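Local coordinates for Two-component system sensor histidine kinase (Bacteroides thetaiotaomicron, PDB 3OTT), which probably senses saccharides through this extracellular beta-propeller and beta-sandwich region and relays the signal as a histidine kinase with a DNA-binding regulator part, at residues I159-L167 and S189-L197; I551-L562 and V573-I582. All blocks are in the same frame, centred on the assembly; numbering follows the deposited sequence.

Contact 1. Residues I159-L167 and S189-L197; sequences IYVGTYNGL and SNLFVNSLL
V193 and L196 are the bumps that 189-197 presses into the strand 159-163 and the turn after it. The hollow for V193 is made by G162, whose bare CA lies 3.6 Å from V193 CG1; a CB there would strike the valine. The other branch, CG2, reaches over G166. L196 sits with CD1 3.6 Å from Y160 O and beside the CB of Y160, while its CD2 meets L167 CD1 at 3.8 Å. The backbone N of V193 donates to T163 O (2.8 Å, 166° at the hydrogen). Farther out, Y164 holds CG anti to its own N (chi1 -179°), and the ring swings back to 189-197 although its CB sets off away from it. Its edge points at the face of F192 in a T-shaped pair, planes 80° apart, and N190 ND2 lies 3.4 Å from Y164 CZ over one ring face. Replacing this tyrosine with an alanine would probably strip the F192 face of its edge-on partner and N190 ND2 of the ring it lies on. With I207 of strand 204-209 also touching V193 and L196, the packing is that of neighbouring beta-propeller blades: second strand, turn and start of the third against the next blade's innermost strand.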
loop_
_atom_site.group_PDB
_atom_site.type_symbol
_atom_site.label_atom_id
_atom_site.label_comp_id
_atom_site.label_asym_id
_atom_site.label_seq_id
_atom_site.Cartn_x
_atom_site.Cartn_y
_atom_site.Cartn_z
ATOM N N ILE B 159 4.314 11.819 19.895
ATOM C CA ILE B 159 3.430 11.483 20.993
ATOM C C ILE B 159 2.978 12.720 21.717
ATOM O O ILE B 159 3.812 13.443 22.281
ATOM C CB ILE B 159 4.088 10.513 21.994
ATOM C CG1 ILE B 159 4.622 9.238 21.309
ATOM C CG2 ILE B 159 3.188 10.229 23.138
ATOM C CD1 ILE B 159 3.554 8.282 20.764
ATOM N N TYR B 160 1.645 12.915 21.752
ATOM C CA TYR B 160 1.017 14.056 22.387
ATOM C C TYR B 160 0.350 13.610 23.657
ATOM O O TYR B 160 -0.368 12.631 23.653
ATOM C CB TYR B 160 0.019 14.756 21.434
ATOM C CG TYR B 160 0.713 15.545 20.327
ATOM C CD1 TYR B 160 1.042 14.942 19.149
ATOM C CD2 TYR B 160 1.047 16.889 20.497
ATOM C CE1 TYR B 160 1.637 15.632 18.123
ATOM C CE2 TYR B 160 1.696 17.611 19.494
ATOM C CZ TYR B 160 2.012 16.951 18.310
ATOM O OH TYR B 160 2.647 17.601 17.293
ATOM N N VAL B 161 0.563 14.325 24.753
ATOM C CA VAL B 161 0.052 13.903 26.070
ATOM C C VAL B 161 -0.741 15.062 26.702
ATOM O O VAL B 161 -0.171 16.113 27.026
ATOM C CB VAL B 161 1.228 13.500 27.008
ATOM C CG1 VAL B 161 0.731 13.125 28.453
ATOM C CG2 VAL B 161 2.023 12.427 26.372
ATOM N N GLY B 162 -2.048 14.850 26.904
ATOM C CA GLY B 162 -2.926 15.818 27.545
ATOM C C GLY B 162 -3.085 15.472 29.018
ATOM O O GLY B 162 -3.418 14.339 29.379
ATOM N N THR B 163 -2.893 16.458 29.881
ATOM C CA THR B 163 -2.847 16.243 31.309
ATOM C C THR B 163 -3.817 17.159 32.057
ATOM O O THR B 163 -4.519 17.966 31.460
ATOM C CB THR B 163 -1.417 16.477 31.909
ATOM O OG1 THR B 163 -1.133 17.874 32.061
ATOM C CG2 THR B 163 -0.275 15.715 31.149
ATOM N N TYR B 164 -3.842 16.996 33.374
ATOM C CA TYR B 164 -4.563 17.863 34.276
ATOM C C TYR B 164 -4.113 19.329 34.074
ATOM O O TYR B 164 -4.914 20.246 34.200
ATOM C CB TYR B 164 -4.293 17.402 35.716
ATOM C CG TYR B 164 -4.998 18.186 36.750
ATOM C CD1 TYR B 164 -4.293 18.989 37.637
ATOM C CD2 TYR B 164 -6.375 18.160 36.841
ATOM C CE1 TYR B 164 -4.932 19.747 38.573
ATOM C CE2 TYR B 164 -7.026 18.930 37.787
ATOM C CZ TYR B 164 -6.294 19.721 38.651
ATOM O OH TYR B 164 -6.963 20.474 39.624
ATOM N N ASN B 165 -2.835 19.547 33.779
ATOM C CA ASN B 165 -2.388 20.909 33.560
ATOM C C ASN B 165 -1.684 21.086 32.210
ATOM O O ASN B 165 -0.514 21.498 32.130
ATOM C CB ASN B 165 -1.537 21.447 34.753
ATOM C CG ASN B 165 -1.273 22.977 34.647
ATOM O OD1 ASN B 165 -2.150 23.765 34.219
ATOM N ND2 ASN B 165 -0.063 23.387 35.017
ATOM N N GLY B 166 -2.391 20.792 31.139
ATOM C CA GLY B 166 -1.889 21.219 29.823
ATOM C C GLY B 166 -1.349 20.136 28.907
ATOM O O GLY B 166 -1.374 18.927 29.227
ATOM N N LEU B 167 -0.845 20.587 27.764
ATOM C CA LEU B 167 -0.419 19.722 26.696
ATOM C C LEU B 167 1.082 19.759 26.531
ATOM O O LEU B 167 1.720 20.816 26.609
ATOM C CB LEU B 167 -1.059 20.198 25.417
ATOM C CG LEU B 167 -0.833 19.386 24.143
ATOM C CD1 LEU B 167 -1.528 18.036 24.175
ATOM C CD2 LEU B 167 -1.307 20.241 22.980
ATOM N N SER B 189 -7.217 28.465 36.471
ATOM C CA SER B 189 -6.200 27.597 37.073
ATOM C C SER B 189 -5.519 26.744 35.973
ATOM O O SER B 189 -5.001 27.259 34.953
ATOM C CB SER B 189 -6.825 26.703 38.195
ATOM O OG SER B 189 -5.863 25.929 38.946
ATOM N N ASN B 190 -5.541 25.437 36.174
ATOM C CA ASN B 190 -4.867 24.515 35.273
ATOM C C ASN B 190 -5.786 24.115 34.138
ATOM O O ASN B 190 -6.965 23.833 34.348
ATOM C CB ASN B 190 -4.452 23.285 36.061
ATOM C CG ASN B 190 -5.447 22.949 37.109
ATOM O OD1 ASN B 190 -5.197 23.160 38.300
ATOM N ND2 ASN B 190 -6.629 22.489 36.683
ATOM N N LEU B 191 -5.258 24.085 32.926
ATOM C CA LEU B 191 -6.104 23.687 31.849
ATOM C C LEU B 191 -6.137 22.159 31.645
ATOM O O LEU B 191 -5.184 21.582 31.157
ATOM C CB LEU B 191 -5.784 24.472 30.581
ATOM C CG LEU B 191 -6.996 24.575 29.657
ATOM C CD1 LEU B 191 -8.207 25.343 30.267
ATOM C CD2 LEU B 191 -6.532 25.243 28.358
ATOM N N PHE B 192 -7.246 21.537 32.043
ATOM C CA PHE B 192 -7.513 20.101 31.767
ATOM C C PHE B 192 -7.447 19.841 30.300
ATOM O O PHE B 192 -8.199 20.429 29.563
ATOM C CB PHE B 192 -8.991 19.699 32.071
ATOM C CG PHE B 192 -9.347 19.575 33.514
ATOM C CD1 PHE B 192 -9.443 18.294 34.110
ATOM C CD2 PHE B 192 -9.704 20.715 34.269
ATOM C CE1 PHE B 192 -9.824 18.126 35.471
ATOM C CE2 PHE B 192 -10.088 20.592 35.623
ATOM C CZ PHE B 192 -10.147 19.277 36.236
ATOM N N VAL B 193 -6.671 18.872 29.870
ATOM C CA VAL B 193 -6.815 18.460 28.492
ATOM C C VAL B 193 -7.424 17.078 28.449
ATOM O O VAL B 193 -6.723 16.084 28.661
ATOM C CB VAL B 193 -5.485 18.489 27.737
ATOM C CG1 VAL B 193 -5.636 17.794 26.378
ATOM C CG2 VAL B 193 -4.995 19.937 27.549
ATOM N N ASN B 194 -8.725 17.015 28.147
ATOM C CA ASN B 194 -9.485 15.771 28.191
ATOM C C ASN B 194 -9.349 14.964 26.944
ATOM O O ASN B 194 -9.611 13.735 26.962
ATOM C CB ASN B 194 -10.998 16.010 28.262
ATOM C CG ASN B 194 -11.417 16.901 29.374
ATOM O OD1 ASN B 194 -11.043 16.700 30.536
ATOM N ND2 ASN B 194 -12.234 17.907 29.035
ATOM N N SER B 195 -9.025 15.611 25.823
ATOM C CA SER B 195 -9.196 14.875 24.552
ATOM C C SER B 195 -8.329 15.412 23.420
ATOM O O SER B 195 -8.148 16.653 23.330
ATOM C CB SER B 195 -10.673 14.940 24.122
ATOM O OG SER B 195 -10.859 14.111 23.010
ATOM N N LEU B 196 -7.825 14.485 22.585
ATOM C CA LEU B 196 -6.878 14.770 21.532
ATOM C C LEU B 196 -7.236 13.988 20.307
ATOM O O LEU B 196 -7.624 12.836 20.423
ATOM C CB LEU B 196 -5.433 14.388 21.949
ATOM C CG LEU B 196 -4.776 15.166 23.094
ATOM C CD1 LEU B 196 -3.328 14.622 23.416
ATOM C CD2 LEU B 196 -4.759 16.631 22.756
ATOM N N LEU B 197 -7.064 14.584 19.144
ATOM C CA LEU B 197 -7.397 13.901 17.907
ATOM C C LEU B 197 -6.566 14.441 16.753
ATOM O O LEU B 197 -6.525 15.679 16.479
ATOM C CB LEU B 197 -8.891 14.032 17.561
ATOM C CG LEU B 197 -9.332 13.315 16.256
ATOM C CD1 LEU B 197 -9.440 11.779 16.371
ATOM C CD2 LEU B 197 -10.637 13.885 15.708
#

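Contact 2. Residues I551-L562 and V573-I582; sequences ISFGSFSNNEIL and VSTTNGLWII
Two neighbouring blades of a beta-propeller meet here: the chain leaves the outer strand of one blade at 551-552, loops across, and enters the next at 561-562, where it pairs with strand 573-575. I561 and T575 form an antiparallel non-hydrogen-bonded pair, flanked by two backbone bonds, L562 N to S574 O (2.7 Å) and T576 N to E560 O (3.1 Å). Beside this pairing, I561 CD1 touches V573 CG1 at 3.7 Å. The aromatic part of the contact is F553 on W580. F553 CG occupies the position between its own N and carbonyl carbon (chi1 55°), and the ring thereby lies obliquely over the indole, planes 36° apart, with CD1 3.7 Å from W580 CD2. F553 CB makes a CH-pi contact over the six-membered ring, and T575 CG2 meets the phenylalanine at its edge. G554 follows with CA 3.2 Å from W580 CH2, where a side chain would collide with the indole. In the type I beta turn T575-G578, the T575 hydroxyl accepts from N577 N in an ST turn and donates to G578 O (2.7 Å). G578 O also takes T575 N, from the opposite face of its plane. N559 comes across T575 at about a right angle, its OD1 3.6 Å from T575 OG1. The chemistry is thus divided: backbone bonds and one threonine hydroxyl fix the strand ends, with N559 ND2 buried beside them, whereas dispersion holds the aromatic side, where W580 NE1 is buried; neither nitrogen has a partner in the model.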
loop_
_atom_site.group_PDB
_atom_site.type_symbol
_atom_site.label_atom_id
_atom_site.label_comp_id
_atom_site.label_asym_id
_atom_site.label_seq_id
_atom_site.Cartn_x
_atom_site.Cartn_y
_atom_site.Cartn_z
ATOM N N ILE B 551 -32.697 14.345 -27.904
ATOM C CA ILE B 551 -33.005 15.204 -26.754
ATOM C C ILE B 551 -31.742 15.866 -26.270
ATOM O O ILE B 551 -30.642 15.415 -26.553
ATOM C CB ILE B 551 -33.570 14.416 -25.538
ATOM C CG1 ILE B 551 -32.693 13.204 -25.244
ATOM C CG2 ILE B 551 -35.042 14.038 -25.745
ATOM C CD1 ILE B 551 -32.629 12.856 -23.816
ATOM N N SER B 552 -31.894 16.941 -25.521
ATOM C CA SER B 552 -30.747 17.536 -24.860
ATOM C C SER B 552 -31.090 17.543 -23.404
ATOM O O SER B 552 -32.245 17.621 -23.030
ATOM C CB SER B 552 -30.465 18.951 -25.371
ATOM O OG SER B 552 -31.466 19.825 -24.912
ATOM N N PHE B 553 -30.091 17.427 -22.564
ATOM C CA PHE B 553 -30.403 17.309 -21.180
ATOM C C PHE B 553 -29.450 18.143 -20.376
ATOM O O PHE B 553 -28.259 18.226 -20.681
ATOM C CB PHE B 553 -30.389 15.839 -20.728
ATOM C CG PHE B 553 -29.116 15.129 -21.028
ATOM C CD1 PHE B 553 -27.960 15.383 -20.274
ATOM C CD2 PHE B 553 -29.052 14.217 -22.060
ATOM C CE1 PHE B 553 -26.765 14.751 -20.549
ATOM C CE2 PHE B 553 -27.853 13.566 -22.334
ATOM C CZ PHE B 553 -26.704 13.840 -21.574
ATOM N N GLY B 554 -30.016 18.788 -19.369
ATOM C CA GLY B 554 -29.254 19.475 -18.338
ATOM C C GLY B 554 -28.712 20.823 -18.732
ATOM O O GLY B 554 -29.336 21.583 -19.483
ATOM N N SER B 555 -27.555 21.109 -18.154
ATOM C CA SER B 555 -26.627 22.114 -18.639
ATOM C C SER B 555 -25.227 21.640 -18.176
ATOM O O SER B 555 -25.133 20.728 -17.334
ATOM C CB SER B 555 -26.998 23.484 -18.083
ATOM O OG SER B 555 -28.232 23.903 -18.633
ATOM N N PHE B 556 -24.144 22.184 -18.738
ATOM C CA PHE B 556 -24.184 23.108 -19.868
ATOM C C PHE B 556 -24.544 22.379 -21.199
ATOM O O PHE B 556 -24.742 21.142 -21.233
ATOM C CB PHE B 556 -22.830 23.853 -19.961
ATOM C CG PHE B 556 -22.477 24.674 -18.711
ATOM C CD1 PHE B 556 -23.241 25.808 -18.348
ATOM C CD2 PHE B 556 -21.362 24.328 -17.919
ATOM C CE1 PHE B 556 -22.919 26.586 -17.199
ATOM C CE2 PHE B 556 -21.019 25.095 -16.766
ATOM C CZ PHE B 556 -21.806 26.233 -16.406
ATOM N N SER B 557 -24.664 23.160 -22.275
ATOM C CA SER B 557 -24.808 22.636 -23.641
ATOM C C SER B 557 -23.533 21.867 -24.056
ATOM O O SER B 557 -23.599 20.804 -24.702
ATOM C CB SER B 557 -25.110 23.798 -24.605
ATOM O OG SER B 557 -24.578 23.596 -25.905
ATOM N N ASN B 558 -22.377 22.413 -23.663
ATOM C CA ASN B 558 -21.076 21.801 -23.943
ATOM C C ASN B 558 -20.663 21.045 -22.669
ATOM O O ASN B 558 -19.914 21.572 -21.825
ATOM C CB ASN B 558 -20.051 22.880 -24.384
ATOM C CG ASN B 558 -20.554 23.745 -25.610
ATOM O OD1 ASN B 558 -20.831 23.208 -26.707
ATOM N ND2 ASN B 558 -20.652 25.078 -25.411
ATOM N N ASN B 559 -21.221 19.829 -22.532
ATOM C CA ASN B 559 -21.136 18.982 -21.336
ATOM C C ASN B 559 -20.849 17.546 -21.772
ATOM O O ASN B 559 -21.723 16.859 -22.266
ATOM C CB ASN B 559 -22.452 19.053 -20.549
ATOM C CG ASN B 559 -22.572 17.956 -19.501
ATOM O OD1 ASN B 559 -21.588 17.621 -18.840
ATOM N ND2 ASN B 559 -23.778 17.386 -19.343
ATOM N N GLU B 560 -19.619 17.105 -21.578
ATOM C CA GLU B 560 -19.103 15.916 -22.210
ATOM C C GLU B 560 -19.625 14.597 -21.656
ATOM O O GLU B 560 -19.693 14.381 -20.466
ATOM C CB GLU B 560 -17.593 15.891 -22.098
ATOM C CG GLU B 560 -16.853 17.214 -22.423
ATOM C CD GLU B 560 -15.343 17.106 -22.134
ATOM O OE1 GLU B 560 -14.862 15.958 -21.889
ATOM O OE2 GLU B 560 -14.648 18.161 -22.157
ATOM N N ILE B 561 -19.945 13.694 -22.550
ATOM C CA ILE B 561 -20.356 12.340 -22.163
ATOM C C ILE B 561 -19.126 11.443 -22.024
ATOM O O ILE B 561 -18.321 11.355 -22.959
ATOM C CB ILE B 561 -21.333 11.741 -23.195
ATOM C CG1 ILE B 561 -22.657 12.540 -23.187
ATOM C CG2 ILE B 561 -21.566 10.314 -22.903
ATOM C CD1 ILE B 561 -23.769 11.896 -23.954
ATOM N N LEU B 562 -18.983 10.807 -20.861
ATOM C CA LEU B 562 -17.797 9.985 -20.568
ATOM C C LEU B 562 -18.046 8.474 -20.840
ATOM O O LEU B 562 -17.164 7.783 -21.343
ATOM C CB LEU B 562 -17.258 10.234 -19.140
ATOM C CG LEU B 562 -16.781 11.605 -18.574
ATOM C CD1 LEU B 562 -16.255 11.480 -17.076
ATOM C CD2 LEU B 562 -15.734 12.372 -19.456
ATOM N N VAL B 573 -25.956 7.455 -18.266
ATOM C CA VAL B 573 -25.043 8.327 -18.994
ATOM C C VAL B 573 -24.209 9.109 -17.999
ATOM O O VAL B 573 -24.724 9.954 -17.253
ATOM C CB VAL B 573 -25.817 9.294 -19.930
ATOM C CG1 VAL B 573 -24.835 10.067 -20.864
ATOM C CG2 VAL B 573 -26.767 8.536 -20.780
ATOM N N SER B 574 -22.923 8.800 -17.974
ATOM C CA SER B 574 -21.974 9.457 -17.101
ATOM C C SER B 574 -21.323 10.604 -17.867
ATOM O O SER B 574 -20.901 10.418 -19.007
ATOM C CB SER B 574 -20.921 8.458 -16.684
ATOM O OG SER B 574 -19.999 9.111 -15.863
ATOM N N THR B 575 -21.318 11.793 -17.276
ATOM C CA THR B 575 -20.791 12.970 -17.921
ATOM C C THR B 575 -19.894 13.687 -16.909
ATOM O O THR B 575 -19.898 13.377 -15.716
ATOM C CB THR B 575 -21.875 14.035 -18.235
ATOM O OG1 THR B 575 -22.356 14.597 -16.994
ATOM C CG2 THR B 575 -23.042 13.487 -19.035
ATOM N N THR B 576 -19.203 14.700 -17.412
ATOM C CA THR B 576 -18.406 15.622 -16.635
ATOM C C THR B 576 -19.190 16.306 -15.519
ATOM O O THR B 576 -18.627 16.664 -14.485
ATOM C CB THR B 576 -17.897 16.728 -17.574
ATOM O OG1 THR B 576 -16.939 16.150 -18.461
ATOM C CG2 THR B 576 -17.241 17.878 -16.768
ATOM N N ASN B 577 -20.485 16.522 -15.745
ATOM C CA ASN B 577 -21.295 17.215 -14.758
ATOM C C ASN B 577 -22.223 16.297 -13.922
ATOM O O ASN B 577 -23.070 16.762 -13.164
ATOM C CB ASN B 577 -22.023 18.409 -15.416
ATOM C CG ASN B 577 -21.133 19.699 -15.467
ATOM O OD1 ASN B 577 -19.999 19.690 -15.977
ATOM N ND2 ASN B 577 -21.656 20.799 -14.904
ATOM N N GLY B 578 -22.054 14.991 -14.072
ATOM C CA GLY B 578 -22.820 14.034 -13.292
ATOM C C GLY B 578 -23.443 12.888 -14.080
ATOM O O GLY B 578 -23.103 12.628 -15.245
ATOM N N LEU B 579 -24.367 12.224 -13.417
ATOM C CA LEU B 579 -24.983 11.028 -13.892
ATOM C C LEU B 579 -26.431 11.297 -14.318
ATOM O O LEU B 579 -27.230 11.806 -13.550
ATOM C CB LEU B 579 -24.952 9.988 -12.763
ATOM C CG LEU B 579 -24.683 8.518 -13.077
ATOM C CD1 LEU B 579 -25.409 7.613 -12.004
ATOM C CD2 LEU B 579 -25.091 8.093 -14.431
ATOM N N TRP B 580 -26.753 10.966 -15.559
ATOM C CA TRP B 580 -28.145 11.016 -16.036
ATOM C C TRP B 580 -28.668 9.629 -16.384
ATOM O O TRP B 580 -27.958 8.830 -16.971
ATOM C CB TRP B 580 -28.260 11.927 -17.273
ATOM C CG TRP B 580 -27.860 13.328 -16.953
ATOM C CD1 TRP B 580 -26.594 13.787 -16.681
ATOM C CD2 TRP B 580 -28.735 14.444 -16.793
ATOM N NE1 TRP B 580 -26.633 15.116 -16.369
ATOM C CE2 TRP B 580 -27.934 15.551 -16.443
ATOM C CE3 TRP B 580 -30.118 14.614 -16.917
ATOM C CZ2 TRP B 580 -28.464 16.815 -16.239
ATOM C CZ3 TRP B 580 -30.658 15.857 -16.712
ATOM C CH2 TRP B 580 -29.829 16.954 -16.377
ATOM N N ILE B 581 -29.913 9.382 -16.027
ATOM C CA ILE B 581 -30.636 8.186 -16.370
ATOM C C ILE B 581 -31.808 8.554 -17.313
ATOM O O ILE B 581 -32.629 9.414 -16.986
ATOM C CB ILE B 581 -31.216 7.572 -15.091
ATOM C CG1 ILE B 581 -30.080 7.233 -14.112
ATOM C CG2 ILE B 581 -32.163 6.353 -15.421
ATOM C CD1 ILE B 581 -30.560 6.411 -12.840
ATOM N N ILE B 582 -31.901 7.862 -18.448
ATOM C CA ILE B 582 -32.835 8.232 -19.514
ATOM C C ILE B 582 -33.675 7.030 -19.855
ATOM O O ILE B 582 -33.142 5.951 -20.137
ATOM C CB ILE B 582 -32.072 8.645 -20.802
ATOM C CG1 ILE B 582 -31.119 9.815 -20.525
ATOM C CG2 ILE B 582 -33.007 8.958 -21.961
ATOM C CD1 ILE B 582 -30.066 9.974 -21.662
#

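Both segments of contact 1 precede those of contact 2 along the chain. Their centres lie 52 Å apart and their nearest atoms about 31 Å, so they neither touch nor share a sheet. Contact 1 packs the blade that begins with strand 148-153 on the one that begins with strand 193-199. Contact 2 instead includes the loop from strand 547-552 into the next blade and the pairing of I561 with T575 inside that blade. Strand 13-15 completes the sheet of strand 300-303, and strand 310-313 that of strand 618-623, consistent with two successive propellers. On that reading, one contact belongs to each, at blade boundaries of this apparent sensor region, ahead of the C-terminal beta-sandwich.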